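Breast cancer anti-estrogen resistance protein 1 (Mus musculus, PDB 5W93) serves as a docking protein that coordinates tyrosine-kinase signalling in cell adhesion and, through its C-terminal FAT-like domain, binds the LD1 motif of paxillin. Local coordinates at residues A[43-48]-A[99-104]; A[30-35]-A[112-117]; A[23-28]-A[50-55]. The protein carries 2 engineered substitutions. One frame throughout, in Å; residues are numbered along the deposited sequence.

Contact 1: residues A[43-48]-A[99-104]; sequences KIFVAH and AAALQY
Phe45 carries most of this contact, pushing the far end of its ring against the last turn of helix 73-102. Its CG lies between the backbone N and the carbonyl carbon (chi1 71°), a placement uncommon for a phenylalanine inside a helix, met here in the first turn of helix 42-69. The ring thereby projects across to the other helix and meets it with its rim. Phe45 CZ sits 3.9 Å from Ala100 CB, and Phe45 CE1 touches the same methyl at 3.9 Å. Near the ring plane, Phe45 CZ also comes to 3.8 Å from Ala100 O and 3.9 Å from Ala101 N, so the ring end abuts the peptide link between two small residues. Tyr104 closes in on the next part of the rim. It follows Gln103, where the chain leaves helical geometry, and its own CG is anti to the backbone N (chi1 -173°). This swings the phenol ring back toward helix 42-69, where Tyr104 CD1 lies 3.9 Å from Phe45 CE2 in the plane of the phenylalanine; the tyrosine side chain meets that edge at a slant. A thinner contact lies alongside, where Val46 CG2 approaches Ala101 CB at 4.2 Å. Pro42 also touches Ala101 and Tyr104, while Met113 of helix 107-135 packs on Phe45 and Ala100 from the interior. Val46 additionally packs on the bound peptide. Aromatic and alanine packing thus joins the start of one helix to the end of another at one end of a FAT-like four-helix bundle, beside its paxillin LD-motif site.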
loop_
_atom_site.group_PDB
_atom_site.type_symbol
_atom_site.label_atom_id
_atom_site.label_comp_id
_atom_site.label_asym_id
_atom_site.label_seq_id
_atom_site.Cartn_x
_atom_site.Cartn_y
_atom_site.Cartn_z
ATOM N N LYS A 43 15.424 -0.125 14.600
ATOM C CA LYS A 43 14.379 0.377 15.492
ATOM C C LYS A 43 13.641 1.543 14.841
ATOM O O LYS A 43 12.485 1.799 15.170
ATOM C CB LYS A 43 14.938 0.802 16.859
ATOM C CG LYS A 43 15.961 1.923 16.841
ATOM C CD LYS A 43 16.405 2.175 18.288
ATOM C CE LYS A 43 16.914 3.578 18.516
ATOM N NZ LYS A 43 17.123 3.834 19.978
ATOM N N ILE A 44 14.318 2.217 13.911
ATOM C CA ILE A 44 13.728 3.309 13.146
ATOM C C ILE A 44 13.065 2.840 11.833
ATOM O O ILE A 44 11.898 3.157 11.594
ATOM C CB ILE A 44 14.781 4.391 12.808
ATOM C CG1 ILE A 44 15.429 4.942 14.085
ATOM C CG2 ILE A 44 14.153 5.508 11.966
ATOM C CD1 ILE A 44 14.453 5.596 15.056
ATOM N N PHE A 45 13.770 2.103 10.973
ATOM C CA PHE A 45 13.161 1.822 9.664
ATOM C C PHE A 45 12.042 0.772 9.744
ATOM O O PHE A 45 11.126 0.792 8.910
ATOM C CB PHE A 45 14.219 1.466 8.596
ATOM C CG PHE A 45 14.898 0.105 8.748
ATOM C CD1 PHE A 45 14.218 -1.071 8.483
ATOM C CD2 PHE A 45 16.256 0.032 9.043
ATOM C CE1 PHE A 45 14.845 -2.305 8.584
ATOM C CE2 PHE A 45 16.898 -1.187 9.128
ATOM C CZ PHE A 45 16.195 -2.360 8.908
ATOM N N VAL A 46 12.078 -0.091 10.765
ATOM C CA VAL A 46 10.991 -1.040 10.995
ATOM C C VAL A 46 9.703 -0.313 11.423
ATOM O O VAL A 46 8.618 -0.650 10.965
ATOM C CB VAL A 46 11.360 -2.102 12.068
ATOM C CG1 VAL A 46 10.128 -2.861 12.518
ATOM C CG2 VAL A 46 12.441 -3.072 11.522
ATOM N N ALA A 47 9.836 0.680 12.295
ATOM C CA ALA A 47 8.709 1.566 12.627
ATOM C C ALA A 47 8.137 2.230 11.373
ATOM O O ALA A 47 6.925 2.266 11.186
ATOM C CB ALA A 47 9.137 2.636 13.639
ATOM N N HIS A 48 9.007 2.755 10.515
ATOM C CA HIS A 48 8.546 3.428 9.301
ATOM C C HIS A 48 7.917 2.446 8.303
ATOM O O HIS A 48 7.004 2.806 7.571
ATOM C CB HIS A 48 9.688 4.229 8.662
ATOM C CG HIS A 48 9.968 5.508 9.381
ATOM N ND1 HIS A 48 9.204 6.648 9.203
ATOM C CD2 HIS A 48 10.876 5.814 10.340
ATOM C CE1 HIS A 48 9.647 7.603 9.999
ATOM N NE2 HIS A 48 10.658 7.122 10.706
ATOM N N ALA A 99 13.831 -9.175 6.989
ATOM C CA ALA A 99 15.131 -9.637 6.484
ATOM C C ALA A 99 16.216 -8.545 6.603
ATOM O O ALA A 99 17.368 -8.833 6.946
ATOM C CB ALA A 99 14.995 -10.094 5.059
ATOM N N ALA A 100 15.850 -7.296 6.322
ATOM C CA ALA A 100 16.769 -6.170 6.481
ATOM C C ALA A 100 17.178 -5.951 7.940
ATOM O O ALA A 100 18.282 -5.476 8.220
ATOM C CB ALA A 100 16.140 -4.876 5.904
ATOM N N ALA A 101 16.281 -6.282 8.863
ATOM C CA ALA A 101 16.562 -6.157 10.287
ATOM C C ALA A 101 17.430 -7.318 10.760
ATOM O O ALA A 101 18.427 -7.117 11.445
ATOM C CB ALA A 101 15.272 -6.105 11.095
ATOM N N LEU A 102 17.036 -8.529 10.396
ATOM C CA LEU A 102 17.779 -9.720 10.797
ATOM C C LEU A 102 19.218 -9.700 10.286
ATOM O O LEU A 102 20.130 -10.235 10.937
ATOM C CB LEU A 102 17.079 -10.979 10.297
ATOM C CG LEU A 102 15.759 -11.339 10.958
ATOM C CD1 LEU A 102 15.131 -12.518 10.250
ATOM C CD2 LEU A 102 15.988 -11.660 12.436
ATOM N N GLN A 103 19.423 -9.091 9.121
ATOM C CA GLN A 103 20.735 -9.102 8.493
ATOM C C GLN A 103 21.435 -7.753 8.621
ATOM O O GLN A 103 22.441 -7.509 7.960
ATOM C CB GLN A 103 20.610 -9.495 7.021
ATOM C CG GLN A 103 19.937 -10.841 6.802
ATOM C CD GLN A 103 19.569 -11.081 5.344
ATOM O OE1 GLN A 103 20.211 -10.555 4.437
ATOM N NE2 GLN A 103 18.527 -11.869 5.116
ATOM N N TYR A 104 20.900 -6.875 9.464
ATOM C CA TYR A 104 21.454 -5.532 9.615
ATOM C C TYR A 104 22.893 -5.567 10.159
ATOM O O TYR A 104 23.195 -6.342 11.064
ATOM C CB TYR A 104 20.562 -4.691 10.537
ATOM C CG TYR A 104 20.984 -3.247 10.613
ATOM C CD1 TYR A 104 20.594 -2.340 9.634
ATOM C CD2 TYR A 104 21.768 -2.784 11.661
ATOM C CE1 TYR A 104 20.980 -1.012 9.688
ATOM C CE2 TYR A 104 22.159 -1.453 11.723
ATOM C CZ TYR A 104 21.765 -0.576 10.732
ATOM O OH TYR A 104 22.146 0.745 10.791
#

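Contact 2: residues A[30-35]-A[112-117]; sequences DAFFTA and DMVDRV
The backbone bond from Thr34 N to Asp30 O, 3.0 Å long, spans the helical turn that presents Phe32 and Phe33 to Val117. Across the interface the packing is apolar. Phe32 has its CG anti to the backbone N (chi1 171°), which carries the ring out across to helix 107-135. Val117 reaches out to meet it, laying CG2 over one face, 4.0 Å from the Phe32 ring centroid and 27° off its normal, a CH-pi contact. Met113 takes the rim instead: its SD lies in the plane of the Phe32 ring, 5.0 Å from the centroid, a Met-aromatic contact, and the bend at the end of the thioether brings CE to 3.6 Å from Phe32 CZ. The other methyl of Val117, CG1, lies 3.8 Å from Phe33 CE1 as the side chains run by each other; that CE1 faces Val114 O at 3.9 Å near its ring plane. The bulky rings fit an axis separation of 11.0 Å between segments antiparallel at 164°. Among the neighbouring helices, Ser49 and Val52 of helix 42-69 cover Phe32 and Met113 also touches Thr96 and Thr97 of helix 73-102; Phe32, Met113 and Val117 are buried there, Phe33 nearer the surface.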
loop_
_atom_site.group_PDB
_atom_site.type_symbol
_atom_site.label_atom_id
_atom_site.label_comp_id
_atom_site.label_asym_id
_atom_site.label_seq_id
_atom_site.Cartn_x
_atom_site.Cartn_y
_atom_site.Cartn_z
ATOM N N ASP A 30 7.736 8.644 1.893
ATOM C CA ASP A 30 8.805 9.642 1.953
ATOM C C ASP A 30 9.634 9.507 3.224
ATOM O O ASP A 30 10.861 9.522 3.179
ATOM C CB ASP A 30 8.235 11.066 1.905
ATOM C CG ASP A 30 7.731 11.465 0.532
ATOM O OD1 ASP A 30 8.019 10.755 -0.455
ATOM O OD2 ASP A 30 7.048 12.519 0.454
ATOM N N ALA A 31 8.948 9.403 4.361
ATOM C CA ALA A 31 9.612 9.297 5.649
ATOM C C ALA A 31 10.424 8.006 5.699
ATOM O O ALA A 31 11.538 7.987 6.226
ATOM C CB ALA A 31 8.604 9.346 6.785
ATOM N N PHE A 32 9.863 6.932 5.141
ATOM C CA PHE A 32 10.563 5.657 5.081
ATOM C C PHE A 32 11.848 5.780 4.249
ATOM O O PHE A 32 12.912 5.349 4.688
ATOM C CB PHE A 32 9.664 4.550 4.508
ATOM C CG PHE A 32 10.404 3.262 4.228
ATOM C CD1 PHE A 32 10.578 2.311 5.228
ATOM C CD2 PHE A 32 10.928 3.011 2.973
ATOM C CE1 PHE A 32 11.277 1.131 4.966
ATOM C CE2 PHE A 32 11.623 1.839 2.716
ATOM C CZ PHE A 32 11.795 0.907 3.713
ATOM N N PHE A 33 11.757 6.373 3.059
ATOM C CA PHE A 33 12.933 6.513 2.199
ATOM C C PHE A 33 14.017 7.343 2.866
ATOM O O PHE A 33 15.198 7.029 2.741
ATOM C CB PHE A 33 12.571 7.141 0.850
ATOM C CG PHE A 33 11.789 6.234 -0.059
ATOM C CD1 PHE A 33 11.939 4.858 0.009
ATOM C CD2 PHE A 33 10.905 6.765 -0.991
ATOM C CE1 PHE A 33 11.215 4.018 -0.832
ATOM C CE2 PHE A 33 10.193 5.938 -1.839
ATOM C CZ PHE A 33 10.342 4.561 -1.758
ATOM N N THR A 34 13.604 8.388 3.585
ATOM C CA THR A 34 14.538 9.269 4.291
ATOM C C THR A 34 15.278 8.532 5.411
ATOM O O THR A 34 16.487 8.722 5.605
ATOM C CB THR A 34 13.807 10.497 4.868
ATOM O OG1 THR A 34 13.460 11.380 3.792
ATOM C CG2 THR A 34 14.681 11.249 5.889
ATOM N N ALA A 35 14.547 7.695 6.138
ATOM C CA ALA A 35 15.126 6.826 7.159
ATOM C C ALA A 35 16.205 5.928 6.575
ATOM O O ALA A 35 17.266 5.757 7.172
ATOM C CB ALA A 35 14.048 5.982 7.818
ATOM N N ASP A 112 16.476 -4.292 -1.217
ATOM C CA ASP A 112 15.312 -5.140 -1.463
ATOM C C ASP A 112 14.044 -4.553 -0.821
ATOM O O ASP A 112 12.993 -4.463 -1.448
ATOM C CB ASP A 112 15.543 -6.540 -0.913
ATOM C CG ASP A 112 16.474 -7.383 -1.779
ATOM O OD1 ASP A 112 16.872 -6.940 -2.883
ATOM O OD2 ASP A 112 16.784 -8.511 -1.341
ATOM N N MET A 113 14.170 -4.165 0.439
ATOM C CA MET A 113 13.076 -3.537 1.179
ATOM C C MET A 113 12.652 -2.237 0.482
ATOM O O MET A 113 11.477 -2.029 0.191
ATOM C CB MET A 113 13.517 -3.293 2.628
ATOM C CG MET A 113 12.478 -2.652 3.553
ATOM S SD MET A 113 13.161 -2.346 5.201
ATOM C CE MET A 113 14.481 -1.191 4.843
ATOM N N VAL A 114 13.623 -1.374 0.194
ATOM C CA VAL A 114 13.366 -0.130 -0.521
ATOM C C VAL A 114 12.636 -0.344 -1.863
ATOM O O VAL A 114 11.751 0.448 -2.236
ATOM C CB VAL A 114 14.690 0.628 -0.764
ATOM C CG1 VAL A 114 14.535 1.694 -1.843
ATOM C CG2 VAL A 114 15.183 1.230 0.537
ATOM N N ASP A 115 12.998 -1.414 -2.568
ATOM C CA ASP A 115 12.392 -1.735 -3.859
ATOM C C ASP A 115 10.920 -2.128 -3.718
ATOM O O ASP A 115 10.097 -1.734 -4.546
ATOM C CB ASP A 115 13.150 -2.876 -4.557
ATOM C CG ASP A 115 14.515 -2.449 -5.109
ATOM O OD1 ASP A 115 14.774 -1.234 -5.257
ATOM O OD2 ASP A 115 15.333 -3.348 -5.395
ATOM N N ARG A 116 10.588 -2.923 -2.699
ATOM C CA ARG A 116 9.189 -3.308 -2.491
ATOM C C ARG A 116 8.371 -2.087 -2.151
ATOM O O ARG A 116 7.244 -1.962 -2.604
ATOM C CB ARG A 116 9.007 -4.339 -1.374
ATOM C CG ARG A 116 9.753 -5.634 -1.576
ATOM C CD ARG A 116 9.291 -6.422 -2.803
ATOM N NE ARG A 116 10.262 -7.490 -3.033
ATOM C CZ ARG A 116 10.179 -8.715 -2.518
ATOM N NH1 ARG A 116 9.137 -9.075 -1.777
ATOM N NH2 ARG A 116 11.135 -9.594 -2.771
ATOM N N VAL A 117 8.925 -1.196 -1.336
ATOM C CA VAL A 117 8.195 0.018 -0.968
ATOM C C VAL A 117 8.017 0.923 -2.184
ATOM O O VAL A 117 6.933 1.475 -2.382
ATOM C CB VAL A 117 8.887 0.772 0.175
ATOM C CG1 VAL A 117 8.216 2.127 0.414
ATOM C CG2 VAL A 117 8.867 -0.094 1.461
#

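Contact 3: residues A[23-28]-A[50-55]; sequences TTLTDA and KFVILS
Leu25 and Ala28 meet Ser55 and Val52 where the two helix segments run closest, their CA atoms pairing as Leu25 with Ser55 and Ala28 with Val52. The axes are 8.8 Å apart and antiparallel at 165°, a spacing made possible by the small side chains in between. Ser55 fills the tight centre. Its chi1 of 66° folds OG back over the preceding turn, with Phe51 O at 3.0 Å and Val52 O at 3.1 Å, two acceptors for one proton within its own helix. The hydroxyl is thus kept against its own backbone while apolar groups close over it: the tight spot is Leu25 CD1, 3.2 Å from Ser55 OG, and Ala28 CB lies 3.7 Å from the same oxygen. On the inner flank Val52 CG2 rests 3.5 Å from Ala28 O. The outer side is looser. There Thr24 CG2 touches Ser55 CB at 3.7 Å beside solvent, and Phe51 contributes little, its exposed ring leading away to meet His48 edge-to-face. On other sides of helix 42-69, Lys50 NZ donates a hydrogen bond to the bound peptide's backbone, and Lys50, Ile53 and Leu54 pack on its apolar side chains. Close antiparallel packing through alanine and serine here pairs the two helices of the divergent helix-loop-helix region.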
loop_
_atom_site.group_PDB
_atom_site.type_symbol
_atom_site.label_atom_id
_atom_site.label_comp_id
_atom_site.label_asym_id
_atom_site.label_seq_id
_atom_site.Cartn_x
_atom_site.Cartn_y
_atom_site.Cartn_z
ATOM N N THR A 23 -2.298 10.830 0.212
ATOM C CA THR A 23 -1.502 11.861 0.885
ATOM C C THR A 23 -0.748 11.317 2.091
ATOM O O THR A 23 0.463 11.517 2.224
ATOM C CB THR A 23 -2.380 13.029 1.362
ATOM O OG1 THR A 23 -2.935 13.707 0.230
ATOM C CG2 THR A 23 -1.566 14.008 2.200
ATOM N N THR A 24 -1.485 10.652 2.976
ATOM C CA THR A 24 -0.912 9.981 4.130
ATOM C C THR A 24 0.145 8.957 3.695
ATOM O O THR A 24 1.210 8.840 4.320
ATOM C CB THR A 24 -2.008 9.276 4.961
ATOM O OG1 THR A 24 -2.868 10.257 5.549
ATOM C CG2 THR A 24 -1.403 8.421 6.080
ATOM N N LEU A 25 -0.150 8.210 2.633
ATOM C CA LEU A 25 0.783 7.188 2.158
ATOM C C LEU A 25 2.060 7.816 1.633
ATOM O O LEU A 25 3.157 7.330 1.908
ATOM C CB LEU A 25 0.145 6.324 1.071
ATOM C CG LEU A 25 1.025 5.222 0.478
ATOM C CD1 LEU A 25 1.592 4.309 1.571
ATOM C CD2 LEU A 25 0.228 4.404 -0.516
ATOM N N THR A 26 1.918 8.901 0.877
ATOM C CA THR A 26 3.073 9.589 0.323
ATOM C C THR A 26 3.973 10.117 1.430
ATOM O O THR A 26 5.193 10.003 1.340
ATOM C CB THR A 26 2.657 10.754 -0.591
ATOM O OG1 THR A 26 1.747 10.267 -1.580
ATOM C CG2 THR A 26 3.877 11.332 -1.284
ATOM N N ASP A 27 3.370 10.684 2.476
ATOM C CA ASP A 27 4.139 11.133 3.631
ATOM C C ASP A 27 4.849 9.951 4.311
ATOM O O ASP A 27 5.991 10.081 4.742
ATOM C CB ASP A 27 3.250 11.862 4.640
ATOM C CG ASP A 27 2.768 13.215 4.129
ATOM O OD1 ASP A 27 3.358 13.730 3.151
ATOM O OD2 ASP A 27 1.807 13.760 4.706
ATOM N N ALA A 28 4.185 8.800 4.404
ATOM C CA ALA A 28 4.795 7.651 5.098
ATOM C C ALA A 28 5.921 7.023 4.274
ATOM O O ALA A 28 6.956 6.612 4.818
ATOM C CB ALA A 28 3.733 6.596 5.441
ATOM N N LYS A 50 6.111 -0.149 9.234
ATOM C CA LYS A 50 4.762 -0.317 9.753
ATOM C C LYS A 50 3.869 0.867 9.369
ATOM O O LYS A 50 2.688 0.679 9.090
ATOM C CB LYS A 50 4.786 -0.503 11.269
ATOM C CG LYS A 50 5.404 -1.841 11.682
ATOM C CD LYS A 50 5.146 -2.130 13.149
ATOM C CE LYS A 50 6.117 -1.395 14.024
ATOM N NZ LYS A 50 6.531 -2.247 15.190
ATOM N N PHE A 51 4.420 2.079 9.354
ATOM C CA PHE A 51 3.626 3.263 8.978
ATOM C C PHE A 51 3.193 3.174 7.506
ATOM O O PHE A 51 2.059 3.535 7.134
ATOM C CB PHE A 51 4.418 4.570 9.188
ATOM C CG PHE A 51 4.921 4.789 10.598
ATOM C CD1 PHE A 51 4.265 4.237 11.695
ATOM C CD2 PHE A 51 6.047 5.577 10.822
ATOM C CE1 PHE A 51 4.721 4.456 12.988
ATOM C CE2 PHE A 51 6.513 5.794 12.129
ATOM C CZ PHE A 51 5.846 5.236 13.200
ATOM N N VAL A 52 4.109 2.697 6.664
ATOM C CA VAL A 52 3.808 2.515 5.241
ATOM C C VAL A 52 2.697 1.483 5.044
ATOM O O VAL A 52 1.759 1.692 4.276
ATOM C CB VAL A 52 5.062 2.076 4.453
ATOM C CG1 VAL A 52 4.678 1.569 3.081
ATOM C CG2 VAL A 52 6.038 3.249 4.332
ATOM N N ILE A 53 2.812 0.370 5.759
ATOM C CA ILE A 53 1.858 -0.724 5.667
ATOM C C ILE A 53 0.469 -0.285 6.144
ATOM O O ILE A 53 -0.541 -0.501 5.478
ATOM C CB ILE A 53 2.345 -1.932 6.507
ATOM C CG1 ILE A 53 3.588 -2.537 5.856
ATOM C CG2 ILE A 53 1.257 -2.984 6.645
ATOM C CD1 ILE A 53 4.353 -3.499 6.787
ATOM N N LEU A 54 0.425 0.333 7.309
ATOM C CA LEU A 54 -0.841 0.807 7.835
ATOM C C LEU A 54 -1.542 1.792 6.888
ATOM O O LEU A 54 -2.740 1.682 6.641
ATOM C CB LEU A 54 -0.590 1.419 9.208
ATOM C CG LEU A 54 -1.281 2.647 9.765
ATOM C CD1 LEU A 54 -2.714 2.319 10.158
ATOM C CD2 LEU A 54 -0.458 3.039 10.970
ATOM N N SER A 55 -0.792 2.727 6.325
ATOM C CA SER A 55 -1.395 3.751 5.475
ATOM C C SER A 55 -1.800 3.179 4.097
ATOM O O SER A 55 -2.867 3.512 3.577
ATOM C CB SER A 55 -0.441 4.945 5.332
ATOM O OG SER A 55 0.746 4.585 4.633
#

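Overall arrangement
From the N terminus, helix 5-37 passes first through 23-28 and then through 30-35. Contact 3 closes the shortest loop, pairing this helix with the next, 42-69, as an antiparallel hairpin. Contact 2 closes the longest, bringing the fourth helix, 107-135, back to the first. Contact 1 lies wholly within that long loop and joins helix 42-69 to helix 73-102; contact 3 crosses both, since its segments alternate with theirs along the chain. Contacts 1 and 2 touch directly, as at His48 ND1 and Ala31 CB, 3.7 Å apart, and contacts 2 and 3 meet between Phe32 and Val52. Together they tie all four helices into one bundle.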